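Local structure of laccase (Botrytis aclada, 3SQR) at residues 67-72 and 109-114; 296-301 and 373-378. The protein oxidises phenolic substrates with copper ions while reducing dioxygen to water, and probably serves in lignin degradation and the detoxification of lignin-derived products. All blocks are in the same frame, centred on the assembly; numbering follows the deposited sequence. Where two conformers were deposited one is given.

Contact 1 (67-72 and 109-114); sequences TREYWL and IIHVTN. With MAN (alpha-D-mannopyranose), chain C; NAG (2-acetamido-2-deoxy-beta-D-glucopyranose), chain G.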
ATOM      1  N   THR A  67       9.956 -12.009 -19.660  1.00 30.08           N
ATOM      2  CA  THR A  67      10.809 -11.296 -18.712  1.00 30.62           C
ATOM      3  C   THR A  67      10.819  -9.812 -19.006  1.00 30.86           C
ATOM      4  O   THR A  67      11.056  -9.404 -20.162  1.00 32.12           O
ATOM      5  CB  THR A  67      12.207 -11.880 -18.720  1.00 31.84           C
ATOM      6  OG1 THR A  67      12.116 -13.213 -18.230  1.00 34.82           O
ATOM      7  CG2 THR A  67      13.106 -11.079 -17.832  1.00 31.96           C
ATOM      8  N   ARG A  68      10.516  -8.988 -18.017  1.00 28.95           N
ATOM      9  CA  ARG A  68      10.552  -7.553 -18.202  1.00 29.63           C
ATOM     10  C   ARG A  68      11.601  -6.973 -17.239  1.00 28.22           C
ATOM     11  O   ARG A  68      11.612  -7.328 -16.066  1.00 27.20           O
ATOM     12  CB  ARG A  68       9.210  -6.979 -17.892  1.00 30.57           C
ATOM     13  CG  ARG A  68       8.176  -7.363 -19.032  1.00 31.08           C
ATOM     14  CD  ARG A  68       6.960  -6.611 -18.888  1.00 34.77           C
ATOM     15  NE  ARG A  68       5.859  -7.306 -19.564  1.00 36.37           N
ATOM     16  CZ  ARG A  68       5.632  -7.305 -20.874  1.00 40.13           C
ATOM     17  NH1 ARG A  68       6.435  -6.648 -21.720  1.00 40.96           N
ATOM     18  NH2 ARG A  68       4.591  -7.974 -21.334  1.00 36.38           N
ATOM     19  N   GLU A  69      12.492  -6.157 -17.771  1.00 26.12           N
ATOM     20  CA  GLU A  69      13.603  -5.657 -17.019  1.00 26.31           C
ATOM     21  C   GLU A  69      13.519  -4.142 -16.828  1.00 27.16           C
ATOM     22  O   GLU A  69      13.238  -3.389 -17.762  1.00 27.81           O
ATOM     23  CB  GLU A  69      14.878  -6.014 -17.757  1.00 26.98           C
ATOM     24  CG  GLU A  69      16.150  -5.658 -16.993  1.00 28.62           C
ATOM     25  CD  GLU A  69      17.409  -6.332 -17.577  1.00 31.10           C
ATOM     26  OE1 GLU A  69      17.469  -6.468 -18.810  1.00 33.67           O
ATOM     27  OE2 GLU A  69      18.296  -6.701 -16.789  1.00 27.90           O
ATOM     28  N   TYR A  70      13.837  -3.662 -15.651  1.00 26.37           N
ATOM     29  CA  TYR A  70      13.713  -2.263 -15.314  1.00 26.12           C
ATOM     30  C   TYR A  70      14.941  -1.833 -14.558  1.00 25.33           C
ATOM     31  O   TYR A  70      15.518  -2.608 -13.808  1.00 25.79           O
ATOM     32  CB  TYR A  70      12.449  -1.995 -14.460  1.00 25.34           C
ATOM     33  CG  TYR A  70      11.150  -2.068 -15.172  0.50 26.20           C
ATOM     34  CD1 TYR A  70      10.580  -0.933 -15.744  0.50 25.31           C
ATOM     35  CD2 TYR A  70      10.469  -3.247 -15.255  0.50 22.81           C
ATOM     36  CE1 TYR A  70       9.335  -1.011 -16.399  0.50 25.35           C
ATOM     37  CE2 TYR A  70       9.274  -3.332 -15.893  0.50 24.33           C
ATOM     38  CZ  TYR A  70       8.709  -2.235 -16.469  0.50 26.46           C
ATOM     39  OH  TYR A  70       7.511  -2.387 -17.098  0.50 30.69           O
ATOM     40  N   TRP A  71      15.350  -0.574 -14.729  1.00 25.19           N
ATOM     41  CA  TRP A  71      16.412   0.012 -13.959  1.00 24.42           C
ATOM     42  C   TRP A  71      15.816   1.178 -13.207  1.00 25.88           C
ATOM     43  O   TRP A  71      15.226   2.048 -13.812  1.00 26.32           O
ATOM     44  CB  TRP A  71      17.590   0.470 -14.861  1.00 26.65           C
ATOM     45  CG  TRP A  71      18.481  -0.604 -15.297  0.50 24.39           C
ATOM     46  CD1 TRP A  71      19.658  -1.009 -14.691  0.50 23.69           C
ATOM     47  CD2 TRP A  71      18.294  -1.441 -16.422  0.50 23.42           C
ATOM     48  NE1 TRP A  71      20.201  -2.079 -15.387  0.50 24.73           N
ATOM     49  CE2 TRP A  71      19.382  -2.348 -16.458  0.50 25.18           C
ATOM     50  CE3 TRP A  71      17.304  -1.522 -17.416  0.50 24.61           C
ATOM     51  CZ2 TRP A  71      19.478  -3.314 -17.414  0.50 21.96           C
ATOM     52  CZ3 TRP A  71      17.429  -2.465 -18.384  0.50 25.79           C
ATOM     53  CH2 TRP A  71      18.510  -3.341 -18.389  0.50 26.22           C
ATOM     54  N   LEU A  72      15.922   1.184 -11.897  1.00 23.53           N
ATOM     55  CA  LEU A  72      15.376   2.296 -11.116  1.00 22.64           C
ATOM     56  C   LEU A  72      16.489   2.876 -10.324  1.00 23.31           C
ATOM     57  O   LEU A  72      17.304   2.169  -9.735  1.00 24.22           O
ATOM     58  CB  LEU A  72      14.276   1.854 -10.139  1.00 22.45           C
ATOM     59  CG  LEU A  72      12.988   1.289 -10.751  1.00 24.03           C
ATOM     60  CD1 LEU A  72      11.983   0.811  -9.712  1.00 26.39           C
ATOM     61  CD2 LEU A  72      12.401   2.347 -11.638  1.00 24.99           C
ATOM     62  N   ILE A 109      12.545  -8.205 -13.511  1.00 23.16           N
ATOM     63  CA  ILE A 109      13.903  -7.955 -13.033  1.00 23.22           C
ATOM     64  C   ILE A 109      14.022  -6.455 -12.836  1.00 24.82           C
ATOM     65  O   ILE A 109      13.951  -5.705 -13.819  1.00 25.38           O
ATOM     66  CB  ILE A 109      14.901  -8.423 -14.065  1.00 23.40           C
ATOM     67  CG1 ILE A 109      14.697  -9.911 -14.335  1.00 22.79           C
ATOM     68  CG2 ILE A 109      16.324  -8.154 -13.556  1.00 24.16           C
ATOM     69  CD1 ILE A 109      15.584 -10.427 -15.439  1.00 25.22           C
ATOM     70  N   ILE A 110      14.153  -6.013 -11.593  1.00 23.99           N
ATOM     71  CA  ILE A 110      14.160  -4.590 -11.319  1.00 22.96           C
ATOM     72  C   ILE A 110      15.448  -4.242 -10.591  1.00 24.16           C
ATOM     73  O   ILE A 110      15.613  -4.559  -9.448  1.00 24.37           O
ATOM     74  CB  ILE A 110      12.982  -4.148 -10.507  1.00 21.32           C
ATOM     75  CG1 ILE A 110      11.683  -4.698 -11.156  1.00 24.12           C
ATOM     76  CG2 ILE A 110      13.030  -2.590 -10.304  1.00 20.87           C
ATOM     77  CD1 ILE A 110      10.454  -4.707 -10.268  1.00 27.12           C
ATOM     78  N   HIS A 111      16.361  -3.635 -11.323  1.00 24.15           N
ATOM     79  CA  HIS A 111      17.640  -3.185 -10.786  1.00 25.15           C
ATOM     80  C   HIS A 111      17.468  -1.896 -10.061  1.00 24.86           C
ATOM     81  O   HIS A 111      17.162  -0.883 -10.702  1.00 28.57           O
ATOM     82  CB  HIS A 111      18.673  -2.982 -11.888  1.00 24.76           C
ATOM     83  CG  HIS A 111      18.757  -4.116 -12.857  1.00 27.19           C
ATOM     84  ND1 HIS A 111      19.531  -5.232 -12.623  1.00 29.94           N
ATOM     85  CD2 HIS A 111      18.196  -4.296 -14.074  1.00 28.63           C
ATOM     86  CE1 HIS A 111      19.412  -6.068 -13.641  1.00 30.13           C
ATOM     87  NE2 HIS A 111      18.623  -5.518 -14.545  1.00 28.11           N
ATOM     88  N   VAL A 112      17.624  -1.919  -8.733  1.00 21.73           N
ATOM     89  CA  VAL A 112      17.382  -0.752  -7.907  1.00 21.70           C
ATOM     90  C   VAL A 112      18.706  -0.264  -7.394  1.00 23.92           C
ATOM     91  O   VAL A 112      19.333  -0.914  -6.546  1.00 24.40           O
ATOM     92  CB  VAL A 112      16.457  -1.003  -6.734  1.00 21.59           C
ATOM     93  CG1 VAL A 112      16.275   0.261  -5.924  1.00 22.38           C
ATOM     94  CG2 VAL A 112      15.032  -1.465  -7.292  1.00 20.75           C
ATOM     95  N   THR A 113      19.069   0.924  -7.843  1.00 24.71           N
ATOM     96  CA  THR A 113      20.319   1.567  -7.369  1.00 24.15           C
ATOM     97  C   THR A 113      19.991   2.681  -6.435  1.00 24.90           C
ATOM     98  O   THR A 113      19.148   3.552  -6.735  1.00 26.86           O
ATOM     99  CB  THR A 113      21.129   2.120  -8.563  1.00 23.64           C
ATOM    100  OG1 THR A 113      21.450   1.055  -9.501  1.00 25.66           O
ATOM    101  CG2 THR A 113      22.412   2.853  -8.040  1.00 23.86           C
ATOM    102  N   ASN A 114      20.597   2.639  -5.247  1.00 25.74           N
ATOM    103  CA  ASN A 114      20.402   3.669  -4.269  1.00 24.77           C
ATOM    104  C   ASN A 114      21.336   4.808  -4.542  1.00 26.66           C
ATOM    105  O   ASN A 114      22.488   4.760  -4.172  1.00 27.05           O
ATOM    106  CB  ASN A 114      20.639   3.187  -2.814  1.00 24.31           C
ATOM    107  CG  ASN A 114      20.362   4.224  -1.824  1.00 23.29           C
ATOM    108  OD1 ASN A 114      19.910   5.335  -2.162  1.00 24.42           O
ATOM    109  ND2 ASN A 114      20.546   3.872  -0.511  1.00 22.69           N
TER
HETATM  110  C1  MAN C   6      12.507  -1.178 -21.783  1.00 36.58           C
HETATM  111  C2  MAN C   6      13.772  -2.061 -21.726  1.00 36.04           C
HETATM  112  C3  MAN C   6      13.377  -3.538 -21.924  1.00 39.17           C
HETATM  113  C4  MAN C   6      12.350  -3.939 -20.864  1.00 39.03           C
HETATM  114  C5  MAN C   6      11.144  -2.994 -20.923  1.00 37.32           C
HETATM  115  C6  MAN C   6      10.206  -3.224 -19.730  1.00 38.30           C
HETATM  116  O2  MAN C   6      14.518  -1.833 -20.530  1.00 37.05           O
HETATM  117  O3  MAN C   6      14.488  -4.403 -21.890  1.00 35.84           O
HETATM  118  O4  MAN C   6      12.076  -5.355 -20.830  1.00 37.83           O
HETATM  119  O5  MAN C   6      11.545  -1.623 -20.843  1.00 35.69           O
HETATM  120  O6  MAN C   6       9.090  -2.333 -19.783  1.00 41.44           O
HETATM  121  C1  NAG G 547      16.134   5.511 -14.107  1.00 23.95           C
HETATM  122  C2  NAG G 547      16.195   4.902 -15.488  1.00 24.73           C
HETATM  123  C3  NAG G 547      17.437   4.066 -15.653  1.00 23.59           C
HETATM  124  C4  NAG G 547      18.634   4.925 -15.369  1.00 23.38           C
HETATM  125  C5  NAG G 547      18.520   5.521 -13.995  1.00 22.93           C
HETATM  126  C6  NAG G 547      19.705   6.422 -13.641  1.00 25.75           C
HETATM  127  C7  NAG G 547      13.891   4.446 -16.182  1.00 24.94           C
HETATM  128  C8  NAG G 547      12.803   3.410 -16.145  1.00 25.33           C
HETATM  129  N2  NAG G 547      15.034   4.035 -15.606  1.00 22.80           N
HETATM  130  O3  NAG G 547      17.491   3.662 -16.968  1.00 25.67           O
HETATM  131  O4  NAG G 547      19.756   4.122 -15.431  1.00 23.20           O
HETATM  132  O5  NAG G 547      17.326   6.304 -13.892  1.00 24.63           O
HETATM  133  O6  NAG G 547      19.732   7.509 -14.597  1.00 25.61           O
HETATM  134  O7  NAG G 547      13.706   5.553 -16.689  1.00 24.26           O
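Tyr-70 and Ile-109 meet where strands 67-72 and 109-114 run parallel, the segment axes coming within 4.6 Å, and the backbone supplies most of the bonds. Arg-68 O accepts a hydrogen bond from Ile-109 N, Ile-109 O accepts one from Tyr-70 N, and the alternation continues through Tyr-70 O to His-111 N and His-111 O to Leu-72 N until Thr-113 N meets Leu-72 O.

The polar side-chain link is His-111 NE2 to Glu-69 OE2, 2.6 Å long with 168° at the hydrogen. Glu-69, extended with CG anti to its own N (chi1 -174°), comes in at the edge of the imidazole; the oxygen lies in the ring plane but is met on its anti side. ND1 of the same ring bonds Thr-154 of the next strand; this and the Glu-69 bond hold the ring from both nitrogens, which would limit its rotation.

In the conformer modelled here, one of two, the five-membered ring of Trp-71 makes an offset stack on the imidazole, centroids 4.1 Å apart and planes at 21°; in this copy Trp-71 NE1 lies 3.3 Å from His-111 CD2.

On the opposite face, that of Tyr-70, Leu-72, Ile-110 and Val-112, Leu-72 CD1 lies alongside Ile-110 CG2 at 3.6 Å, and Ile-100 covers both.

Glycans border strand 67-72: Trp-71 O accepts a hydrogen bond from N2 of an N-acetylglucosamine at 2.7 Å, and Glu-69 N reaches a mannose O4 at 3.2 Å.

This cupredoxin-type sheet is therefore two-sided, mainly apolar toward strand 100-103 and mixed on the other face, where the carboxylate holds the proton-bearing NE2 in place and might raise the pKa of the imidazole.

Contact 2 (296-301 and 373-378); sequences VPYTTD and VASLVP. With MAN (alpha-D-mannopyranose), chain L.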
ATOM      1  N   VAL A 296     -16.880  -9.190  -7.310  1.00 25.50           N
ATOM      2  CA  VAL A 296     -18.174  -9.032  -7.985  1.00 26.35           C
ATOM      3  C   VAL A 296     -18.481  -7.549  -8.033  1.00 26.30           C
ATOM      4  O   VAL A 296     -18.533  -6.908  -6.997  1.00 26.26           O
ATOM      5  CB  VAL A 296     -19.234  -9.801  -7.207  1.00 27.22           C
ATOM      6  CG1 VAL A 296     -20.660  -9.613  -7.895  1.00 28.30           C
ATOM      7  CG2 VAL A 296     -18.821 -11.206  -7.186  1.00 26.90           C
ATOM      8  N   PRO A 297     -18.757  -7.016  -9.227  1.00 26.68           N
ATOM      9  CA  PRO A 297     -18.953  -5.565  -9.282  1.00 27.60           C
ATOM     10  C   PRO A 297     -20.124  -5.052  -8.431  1.00 28.84           C
ATOM     11  O   PRO A 297     -21.171  -5.705  -8.349  1.00 29.04           O
ATOM     12  CB  PRO A 297     -19.213  -5.309 -10.756  1.00 27.49           C
ATOM     13  CG  PRO A 297     -18.527  -6.467 -11.475  1.00 28.20           C
ATOM     14  CD  PRO A 297     -18.702  -7.623 -10.570  1.00 26.82           C
ATOM     15  N   TYR A 298     -19.935  -3.902  -7.792  1.00 27.63           N
ATOM     16  CA  TYR A 298     -20.972  -3.187  -7.110  1.00 27.96           C
ATOM     17  C   TYR A 298     -20.817  -1.704  -7.393  1.00 29.59           C
ATOM     18  O   TYR A 298     -19.735  -1.206  -7.776  1.00 28.50           O
ATOM     19  CB  TYR A 298     -21.021  -3.485  -5.625  1.00 28.05           C
ATOM     20  CG  TYR A 298     -19.960  -2.773  -4.782  1.00 26.26           C
ATOM     21  CD1 TYR A 298     -18.700  -3.310  -4.653  1.00 26.18           C
ATOM     22  CD2 TYR A 298     -20.248  -1.593  -4.132  1.00 27.65           C
ATOM     23  CE1 TYR A 298     -17.751  -2.690  -3.871  1.00 24.54           C
ATOM     24  CE2 TYR A 298     -19.294  -0.953  -3.335  1.00 25.81           C
ATOM     25  CZ  TYR A 298     -18.039  -1.561  -3.208  1.00 23.55           C
ATOM     26  OH  TYR A 298     -17.063  -0.996  -2.445  1.00 24.99           O
ATOM     27  N   THR A 299     -21.933  -0.996  -7.297  1.00 30.15           N
ATOM     28  CA  THR A 299     -21.914   0.426  -7.590  1.00 30.83           C
ATOM     29  C   THR A 299     -21.973   1.223  -6.307  1.00 30.31           C
ATOM     30  O   THR A 299     -22.593   0.846  -5.303  1.00 28.45           O
ATOM     31  CB  THR A 299     -23.065   0.821  -8.543  1.00 31.88           C
ATOM     32  OG1 THR A 299     -24.294   0.348  -8.001  1.00 35.03           O
ATOM     33  CG2 THR A 299     -22.853   0.241  -9.901  1.00 31.00           C
ATOM     34  N   THR A 300     -21.269   2.341  -6.322  1.00 28.85           N
ATOM     35  CA  THR A 300     -21.202   3.198  -5.187  1.00 29.47           C
ATOM     36  C   THR A 300     -20.969   4.616  -5.690  1.00 28.06           C
ATOM     37  O   THR A 300     -20.361   4.805  -6.738  1.00 28.24           O
ATOM     38  CB  THR A 300     -20.082   2.745  -4.186  1.00 29.05           C
ATOM     39  OG1 THR A 300     -20.232   3.502  -3.004  1.00 30.27           O
ATOM     40  CG2 THR A 300     -18.639   2.945  -4.831  1.00 27.48           C
ATOM     41  N   ASP A 301     -21.455   5.598  -4.945  1.00 29.32           N
ATOM     42  CA  ASP A 301     -21.190   7.005  -5.260  1.00 30.43           C
ATOM     43  C   ASP A 301     -19.878   7.516  -4.689  1.00 28.66           C
ATOM     44  O   ASP A 301     -19.340   8.528  -5.166  1.00 27.97           O
ATOM     45  CB  ASP A 301     -22.316   7.900  -4.696  1.00 32.56           C
ATOM     46  CG  ASP A 301     -23.620   7.730  -5.438  1.00 36.83           C
ATOM     47  OD1 ASP A 301     -23.600   7.583  -6.686  1.00 42.90           O
ATOM     48  OD2 ASP A 301     -24.658   7.748  -4.740  1.00 45.86           O
ATOM     49  N   VAL A 373     -17.871  -4.699   4.490  1.00 28.04           N
ATOM     50  CA  VAL A 373     -17.537  -6.079   4.135  1.00 27.78           C
ATOM     51  C   VAL A 373     -18.525  -6.712   3.199  1.00 28.19           C
ATOM     52  O   VAL A 373     -18.138  -7.449   2.267  1.00 26.15           O
ATOM     53  CB  VAL A 373     -17.283  -6.968   5.364  1.00 29.39           C
ATOM     54  CG1 VAL A 373     -15.975  -6.533   6.074  1.00 28.00           C
ATOM     55  CG2 VAL A 373     -18.468  -6.936   6.341  1.00 31.09           C
ATOM     56  N   ALA A 374     -19.818  -6.404   3.384  1.00 27.40           N
ATOM     57  CA  ALA A 374     -20.825  -7.037   2.491  1.00 28.88           C
ATOM     58  C   ALA A 374     -20.725  -6.696   1.021  1.00 28.58           C
ATOM     59  O   ALA A 374     -21.230  -7.431   0.179  1.00 30.38           O
ATOM     60  CB  ALA A 374     -22.249  -6.765   3.007  1.00 28.95           C
ATOM     61  N   SER A 375     -20.035  -5.586   0.721  1.00 28.12           N
ATOM     62  CA  SER A 375     -19.832  -5.169  -0.629  1.00 27.12           C
ATOM     63  C   SER A 375     -18.624  -5.793  -1.310  1.00 25.75           C
ATOM     64  O   SER A 375     -18.481  -5.692  -2.496  1.00 24.93           O
ATOM     65  CB  SER A 375     -19.633  -3.665  -0.694  1.00 27.02           C
ATOM     66  OG  SER A 375     -20.654  -2.860  -0.103  1.00 28.41           O
ATOM     67  N   LEU A 376     -17.753  -6.422  -0.553  1.00 25.54           N
ATOM     68  CA  LEU A 376     -16.468  -6.827  -1.095  1.00 24.68           C
ATOM     69  C   LEU A 376     -16.398  -8.353  -1.256  1.00 25.03           C
ATOM     70  O   LEU A 376     -15.828  -9.066  -0.387  1.00 27.23           O
ATOM     71  CB  LEU A 376     -15.390  -6.313  -0.166  1.00 22.43           C
ATOM     72  CG  LEU A 376     -15.297  -4.798   0.075  1.00 22.03           C
ATOM     73  CD1 LEU A 376     -14.055  -4.523   1.022  1.00 23.46           C
ATOM     74  CD2 LEU A 376     -15.214  -4.020  -1.247  1.00 24.91           C
ATOM     75  N   VAL A 377     -16.944  -8.839  -2.364  1.00 24.94           N
ATOM     76  CA  VAL A 377     -17.094 -10.278  -2.601  1.00 25.49           C
ATOM     77  C   VAL A 377     -16.195 -10.703  -3.712  1.00 24.36           C
ATOM     78  O   VAL A 377     -16.419 -10.349  -4.819  1.00 25.52           O
ATOM     79  CB  VAL A 377     -18.573 -10.620  -2.957  1.00 24.86           C
ATOM     80  CG1 VAL A 377     -18.751 -12.157  -3.143  1.00 29.89           C
ATOM     81  CG2 VAL A 377     -19.456 -10.064  -1.868  1.00 29.28           C
ATOM     82  N   PRO A 378     -15.102 -11.431  -3.403  1.00 25.73           N
ATOM     83  CA  PRO A 378     -14.190 -11.878  -4.428  1.00 25.30           C
ATOM     84  C   PRO A 378     -14.939 -12.655  -5.487  1.00 26.95           C
ATOM     85  O   PRO A 378     -15.841 -13.462  -5.172  1.00 25.69           O
ATOM     86  CB  PRO A 378     -13.184 -12.748  -3.658  1.00 25.40           C
ATOM     87  CG  PRO A 378     -13.233 -12.157  -2.265  1.00 26.96           C
ATOM     88  CD  PRO A 378     -14.699 -11.883  -2.073  1.00 25.96           C
TER
HETATM   89  C1  MAN L 561     -21.762  -2.813  -1.053  1.00 29.50           C
HETATM   90  C2  MAN L 561     -22.442  -1.481  -0.761  1.00 32.35           C
HETATM   91  C3  MAN L 561     -23.131  -1.489   0.596  1.00 33.78           C
HETATM   92  C4  MAN L 561     -24.083  -2.685   0.678  1.00 34.05           C
HETATM   93  C5  MAN L 561     -23.298  -3.970   0.386  1.00 30.73           C
HETATM   94  C6  MAN L 561     -24.234  -5.187   0.378  1.00 32.52           C
HETATM   95  O2  MAN L 561     -23.345  -1.215  -1.827  1.00 33.70           O
HETATM   96  O3  MAN L 561     -23.749  -0.219   0.817  1.00 34.49           O
HETATM   97  O4  MAN L 561     -24.594  -2.767   1.976  1.00 31.65           O
HETATM   98  O5  MAN L 561     -22.668  -3.897  -0.890  1.00 29.87           O
HETATM   99  O6  MAN L 561     -25.179  -4.987  -0.680  1.00 34.10           O
HETATM  100  O   HOH W   1     -18.450  -7.461  -4.369  1.00 27.74           O
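Tyr-298 lays its ring against Ser-375, and the serine CB sits almost centrally over one face, 3.7 Å from the centroid and 12° off the ring normal, a CH-pi contact. The tyrosine reaches this pose with CG between the backbone N and the carbonyl carbon (chi1 78°), which carries the ring across to the 3-10 turn 373-375. Near its CD1 corner the ring also meets Ser-375 O, 3.2 Å away. Its hydroxyl bonds Glu-371, just ahead of that turn, so both the face and the far end of the tyrosine are engaged by the same loop.

Ser-375 carries an O-linked mannose: OG is joined covalently to C1 of the sugar. That carbon lies obliquely to the tyrosine ring, 3.6 Å from Tyr-298 CD2, so the first sugar carbon packs beside the ring. Ala-374 CB touches C6 of the same mannose.

Strand 293-300 is an outermost strand of the six-stranded sheet in the second cupredoxin domain, and residues 373-378 belong to the long connection leading on to the third. The connection passes along this edge strand with a single direct backbone bond, Val-296 N to Val-377 O, at 2.8 Å and 163°. Next to it a water bridges the two backbones, donating to Val-296 O and Ser-375 O and accepting from Val-377 N, so that three hydrogen bonds hold the water.

Leu-376 crosses the tyrosine at a slant, its CD2 3.9 Å from Tyr-298 CE1, while its side chain also packs on Pro-497 and Arg-499. Val-296 and Val-377 lie side by side and point the same way, Val-296 CG2 4.2 Å from Val-377 CG1.

From the N terminus, strand 67-79 leads out through strands 86-91 and 100-103 before 107-114 returns beside it, and contact 1 closes that loop of 36 intervening residues within the first cupredoxin domain. The chain then builds the rest of that domain and enters the second. Contact 2 opens at strand 293-300 and closes across 71 intervening residues, when the connection after strand 344-348 comes back along that strand on its way to strand 387-398. The two loops follow in series, neither enclosing nor crossing the other. Their centres are about 36 Å apart, on opposite sides of the chain's centre: one joins strands inside a sheet, the other ties an interdomain connection to a sheet edge.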